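Long-range contact in protein argonaute (Methanocaldococcus jannaschii, PDB 5G5S), which uses short single-stranded DNA guides to bind complementary target strands and slice the target DNA, possibly in defence against invading genetic elements: residues H546-E555 / E579-L590. Sequence-based numbering, arbitrary orientation.
Sequences HLPYVIEYLE and ERNDLKEISKEL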
loop_
_atom_site.group_PDB
_atom_site.type_symbol
_atom_site.label_atom_id
_atom_site.label_comp_id
_atom_site.label_asym_id
_atom_site.label_seq_id
_atom_site.Cartn_x
_atom_site.Cartn_y
_atom_site.Cartn_z
ATOM N N HIS A 546 18.064 0.401 4.977
ATOM C CA HIS A 546 17.590 0.810 6.303
ATOM C C HIS A 546 17.395 2.332 6.442
ATOM O O HIS A 546 17.939 3.097 5.644
ATOM C CB HIS A 546 18.537 0.253 7.394
ATOM C CG HIS A 546 19.983 0.644 7.226
ATOM N ND1 HIS A 546 20.720 0.253 6.111
ATOM C CD2 HIS A 546 20.792 1.356 8.047
ATOM C CE1 HIS A 546 21.934 0.747 6.291
ATOM N NE2 HIS A 546 22.018 1.430 7.435
ATOM N N LEU A 547 16.601 2.766 7.449
ATOM C CA LEU A 547 16.337 4.184 7.720
ATOM C C LEU A 547 17.616 5.039 7.901
ATOM O O LEU A 547 17.707 6.059 7.225
ATOM C CB LEU A 547 15.326 4.390 8.858
ATOM C CG LEU A 547 14.794 5.819 9.052
ATOM C CD1 LEU A 547 14.106 6.353 7.782
ATOM C CD2 LEU A 547 13.849 5.889 10.234
ATOM N N PRO A 548 18.645 4.648 8.705
ATOM C CA PRO A 548 19.873 5.467 8.762
ATOM C C PRO A 548 20.489 5.765 7.385
ATOM O O PRO A 548 20.893 6.904 7.148
ATOM C CB PRO A 548 20.807 4.630 9.642
ATOM C CG PRO A 548 19.878 3.839 10.501
ATOM C CD PRO A 548 18.755 3.474 9.600
ATOM N N TYR A 549 20.504 4.771 6.465
ATOM C CA TYR A 549 21.011 4.935 5.098
ATOM C C TYR A 549 20.155 5.885 4.251
ATOM O O TYR A 549 20.720 6.660 3.480
ATOM C CB TYR A 549 21.196 3.580 4.390
ATOM C CG TYR A 549 21.515 3.706 2.917
ATOM C CD1 TYR A 549 22.814 3.952 2.480
ATOM C CD2 TYR A 549 20.507 3.647 1.961
ATOM C CE1 TYR A 549 23.099 4.138 1.126
ATOM C CE2 TYR A 549 20.783 3.799 0.605
ATOM C CZ TYR A 549 22.078 4.043 0.189
ATOM O OH TYR A 549 22.329 4.168 -1.158
ATOM N N VAL A 550 18.806 5.824 4.383
ATOM C CA VAL A 550 17.865 6.690 3.667
ATOM C C VAL A 550 18.200 8.160 3.983
ATOM O O VAL A 550 18.340 8.967 3.060
ATOM C CB VAL A 550 16.377 6.343 3.982
ATOM C CG1 VAL A 550 15.411 7.379 3.398
ATOM C CG2 VAL A 550 16.022 4.948 3.487
ATOM N N ILE A 551 18.367 8.480 5.282
ATOM C CA ILE A 551 18.685 9.822 5.776
ATOM C C ILE A 551 20.005 10.316 5.214
ATOM O O ILE A 551 20.062 11.442 4.717
ATOM C CB ILE A 551 18.598 9.899 7.325
ATOM C CG1 ILE A 551 17.170 9.515 7.817
ATOM C CG2 ILE A 551 18.991 11.290 7.817
ATOM C CD1 ILE A 551 17.051 9.140 9.280
ATOM N N GLU A 552 21.049 9.456 5.240
ATOM C CA GLU A 552 22.377 9.748 4.703
ATOM C C GLU A 552 22.262 10.056 3.211
ATOM O O GLU A 552 22.838 11.035 2.754
ATOM C CB GLU A 552 23.328 8.556 4.908
ATOM C CG GLU A 552 23.798 8.355 6.339
ATOM C CD GLU A 552 24.740 7.176 6.497
ATOM O OE1 GLU A 552 25.938 7.329 6.164
ATOM O OE2 GLU A 552 24.280 6.092 6.928
ATOM N N TYR A 553 21.486 9.239 2.472
ATOM C CA TYR A 553 21.235 9.372 1.040
ATOM C C TYR A 553 20.521 10.693 0.709
ATOM O O TYR A 553 20.900 11.359 -0.264
ATOM C CB TYR A 553 20.419 8.167 0.509
ATOM C CG TYR A 553 20.326 8.137 -1.004
ATOM C CD1 TYR A 553 21.333 7.561 -1.773
ATOM C CD2 TYR A 553 19.254 8.733 -1.669
ATOM C CE1 TYR A 553 21.282 7.583 -3.166
ATOM C CE2 TYR A 553 19.195 8.763 -3.060
ATOM C CZ TYR A 553 20.209 8.183 -3.803
ATOM O OH TYR A 553 20.152 8.205 -5.169
ATOM N N LEU A 554 19.494 11.065 1.510
ATOM C CA LEU A 554 18.727 12.294 1.291
ATOM C C LEU A 554 19.562 13.551 1.483
ATOM O O LEU A 554 19.377 14.522 0.757
ATOM C CB LEU A 554 17.456 12.344 2.168
ATOM C CG LEU A 554 16.371 11.280 1.928
ATOM C CD1 LEU A 554 15.356 11.343 3.013
ATOM C CD2 LEU A 554 15.696 11.442 0.576
ATOM N N GLU A 555 20.485 13.522 2.449
ATOM C CA GLU A 555 21.371 14.630 2.784
ATOM C C GLU A 555 22.552 14.752 1.802
ATOM O O GLU A 555 22.814 15.843 1.301
ATOM C CB GLU A 555 21.843 14.497 4.262
ATOM C CG GLU A 555 22.774 15.595 4.775
ATOM C CD GLU A 555 22.179 16.987 4.904
ATOM O OE1 GLU A 555 21.184 17.139 5.647
ATOM O OE2 GLU A 555 22.718 17.932 4.284
ATOM N N GLU A 579 19.407 -0.504 13.784
ATOM C CA GLU A 579 19.031 0.830 13.316
ATOM C C GLU A 579 18.898 1.839 14.463
ATOM O O GLU A 579 19.227 3.009 14.265
ATOM C CB GLU A 579 17.692 0.785 12.558
ATOM C CG GLU A 579 17.708 0.136 11.188
ATOM C CD GLU A 579 16.328 0.050 10.561
ATOM O OE1 GLU A 579 15.864 1.059 9.982
ATOM O OE2 GLU A 579 15.697 -1.025 10.671
ATOM N N ARG A 580 18.374 1.399 15.638
ATOM C CA ARG A 580 18.101 2.233 16.817
ATOM C C ARG A 580 19.271 3.095 17.269
ATOM O O ARG A 580 19.097 4.293 17.470
ATOM C CB ARG A 580 17.529 1.407 17.986
ATOM C CG ARG A 580 16.130 0.834 17.718
ATOM C CD ARG A 580 15.453 0.270 18.961
ATOM N NE ARG A 580 16.233 -0.778 19.626
ATOM C CZ ARG A 580 16.346 -0.915 20.947
ATOM N NH1 ARG A 580 15.734 -0.068 21.765
ATOM N NH2 ARG A 580 17.077 -1.897 21.457
ATOM N N ASN A 581 20.458 2.501 17.388
ATOM C CA ASN A 581 21.673 3.206 17.787
ATOM C C ASN A 581 22.166 4.144 16.690
ATOM O O ASN A 581 22.679 5.218 17.003
ATOM C CB ASN A 581 22.768 2.231 18.179
ATOM C CG ASN A 581 24.027 2.929 18.637
ATOM O OD1 ASN A 581 24.075 3.516 19.726
ATOM N ND2 ASN A 581 25.029 2.978 17.763
ATOM N N ASP A 582 22.038 3.731 15.417
ATOM C CA ASP A 582 22.442 4.548 14.273
ATOM C C ASP A 582 21.541 5.783 14.175
ATOM O O ASP A 582 22.028 6.868 13.844
ATOM C CB ASP A 582 22.381 3.732 12.968
ATOM C CG ASP A 582 23.466 2.683 12.776
ATOM O OD1 ASP A 582 24.065 2.252 13.784
ATOM O OD2 ASP A 582 23.678 2.256 11.620
ATOM N N LEU A 583 20.231 5.614 14.485
ATOM C CA LEU A 583 19.252 6.702 14.482
ATOM C C LEU A 583 19.476 7.647 15.652
ATOM O O LEU A 583 19.291 8.849 15.492
ATOM C CB LEU A 583 17.814 6.189 14.423
ATOM C CG LEU A 583 17.363 5.555 13.099
ATOM C CD1 LEU A 583 15.980 4.972 13.235
ATOM C CD2 LEU A 583 17.414 6.553 11.943
ATOM N N LYS A 584 19.956 7.114 16.797
ATOM C CA LYS A 584 20.350 7.886 17.978
ATOM C C LYS A 584 21.525 8.808 17.615
ATOM O O LYS A 584 21.478 9.989 17.939
ATOM C CB LYS A 584 20.753 6.962 19.141
ATOM C CG LYS A 584 19.577 6.485 19.978
ATOM C CD LYS A 584 20.033 5.933 21.331
ATOM C CE LYS A 584 20.062 4.428 21.369
ATOM N NZ LYS A 584 20.645 3.924 22.641
ATOM N N GLU A 585 22.538 8.281 16.887
ATOM C CA GLU A 585 23.724 9.030 16.438
ATOM C C GLU A 585 23.398 10.071 15.360
ATOM O O GLU A 585 23.919 11.182 15.422
ATOM C CB GLU A 585 24.853 8.084 15.966
ATOM C CG GLU A 585 25.408 7.160 17.043
ATOM C CD GLU A 585 25.918 7.839 18.300
ATOM O OE1 GLU A 585 26.922 8.582 18.210
ATOM O OE2 GLU A 585 25.300 7.640 19.371
ATOM N N ILE A 586 22.544 9.712 14.386
ATOM C CA ILE A 586 22.104 10.584 13.295
ATOM C C ILE A 586 21.387 11.848 13.817
ATOM O O ILE A 586 21.642 12.938 13.301
ATOM C CB ILE A 586 21.306 9.772 12.219
ATOM C CG1 ILE A 586 22.178 9.500 10.993
ATOM C CG2 ILE A 586 19.986 10.427 11.805
ATOM C CD1 ILE A 586 21.794 8.262 10.201
ATOM N N SER A 587 20.526 11.700 14.854
ATOM C CA SER A 587 19.774 12.801 15.457
ATOM C C SER A 587 20.708 13.835 16.065
ATOM O O SER A 587 20.470 15.035 15.907
ATOM C CB SER A 587 18.778 12.287 16.498
ATOM O OG SER A 587 19.418 11.760 17.652
ATOM N N LYS A 588 21.778 13.378 16.756
ATOM C CA LYS A 588 22.740 14.309 17.327
ATOM C C LYS A 588 23.697 14.872 16.278
ATOM O O LYS A 588 24.079 16.034 16.376
ATOM C CB LYS A 588 23.407 13.797 18.619
ATOM C CG LYS A 588 24.377 12.635 18.496
ATOM C CD LYS A 588 24.905 12.305 19.883
ATOM C CE LYS A 588 25.824 11.113 19.907
ATOM N NZ LYS A 588 26.394 10.885 21.262
ATOM N N GLU A 589 24.003 14.092 15.232
ATOM C CA GLU A 589 24.848 14.549 14.128
ATOM C C GLU A 589 24.124 15.615 13.293
ATOM O O GLU A 589 24.744 16.613 12.937
ATOM C CB GLU A 589 25.315 13.368 13.254
ATOM C CG GLU A 589 26.397 13.721 12.242
ATOM C CD GLU A 589 27.677 14.290 12.827
ATOM O OE1 GLU A 589 28.516 13.492 13.301
ATOM O OE2 GLU A 589 27.830 15.534 12.831
ATOM N N LEU A 590 22.810 15.424 13.010
ATOM C CA LEU A 590 22.006 16.397 12.252
ATOM C C LEU A 590 21.468 17.549 13.105
ATOM O O LEU A 590 21.162 18.600 12.546
ATOM C CB LEU A 590 20.818 15.728 11.553
ATOM C CG LEU A 590 21.078 14.740 10.416
ATOM C CD1 LEU A 590 19.791 13.996 10.079
ATOM C CD2 LEU A 590 21.624 15.434 9.176
#
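Glu-579, in the first turn of helix 577-590, reaches Leu-547 at the start of helix 547-556, joining two helices that pack side by side on one face of the RNase H-like sheet of the PIWI domain. Strand 566-571 lies between them in the chain, and the axes of 547-555 and 579-590 run in broadly the same direction, 31° apart, with a closest approach of 9.6 Å. From CB outward the glutamate meets a succession of partners. Its CB and CG lie against CD of Pro-548, CG and then CD pass CB of His-546, and with CG anti to the carbonyl carbon (chi1 -72°) the chain extends until OE1 accepts a hydrogen bond from the backbone N of Leu-547, N to OE1 3.1 Å (N-H...O 153°), approached from above the carboxylate plane. That amide belongs to the first turn of the helix, just after the N-cap residue His-546, where a negative charge is probably favoured by the helix dipole. OE2 is held by the backbone N of Gln-576, which should restrict rotation of the carboxylate.

Next to this polar link, Pro-548 enters as a knob into the hole formed by Glu-579, Asp-582, Leu-583 and Ile-586, its CG 3.5 Å from CB of Asp-582. Leu-583 CD1 meets CD2 of Leu-547, and its CD2 packs against CD1 of Ile-551 at 3.7 Å and also touches Pro-548 CG; the leucine crosses Leu-547 and Ile-551 nearly at right angles. Phe-644 of strand 636-645 also packs on Leu-583, and Leu-505 of strand 501-506 on Leu-547. Farther along, Ile-551 places CG2 3.6 Å from CD1 of Leu-590. At the far end, Glu-555 OE1, hydrogen-bonded to the backbone N of Met-562, lies 3.9 Å from CD2 of Leu-590.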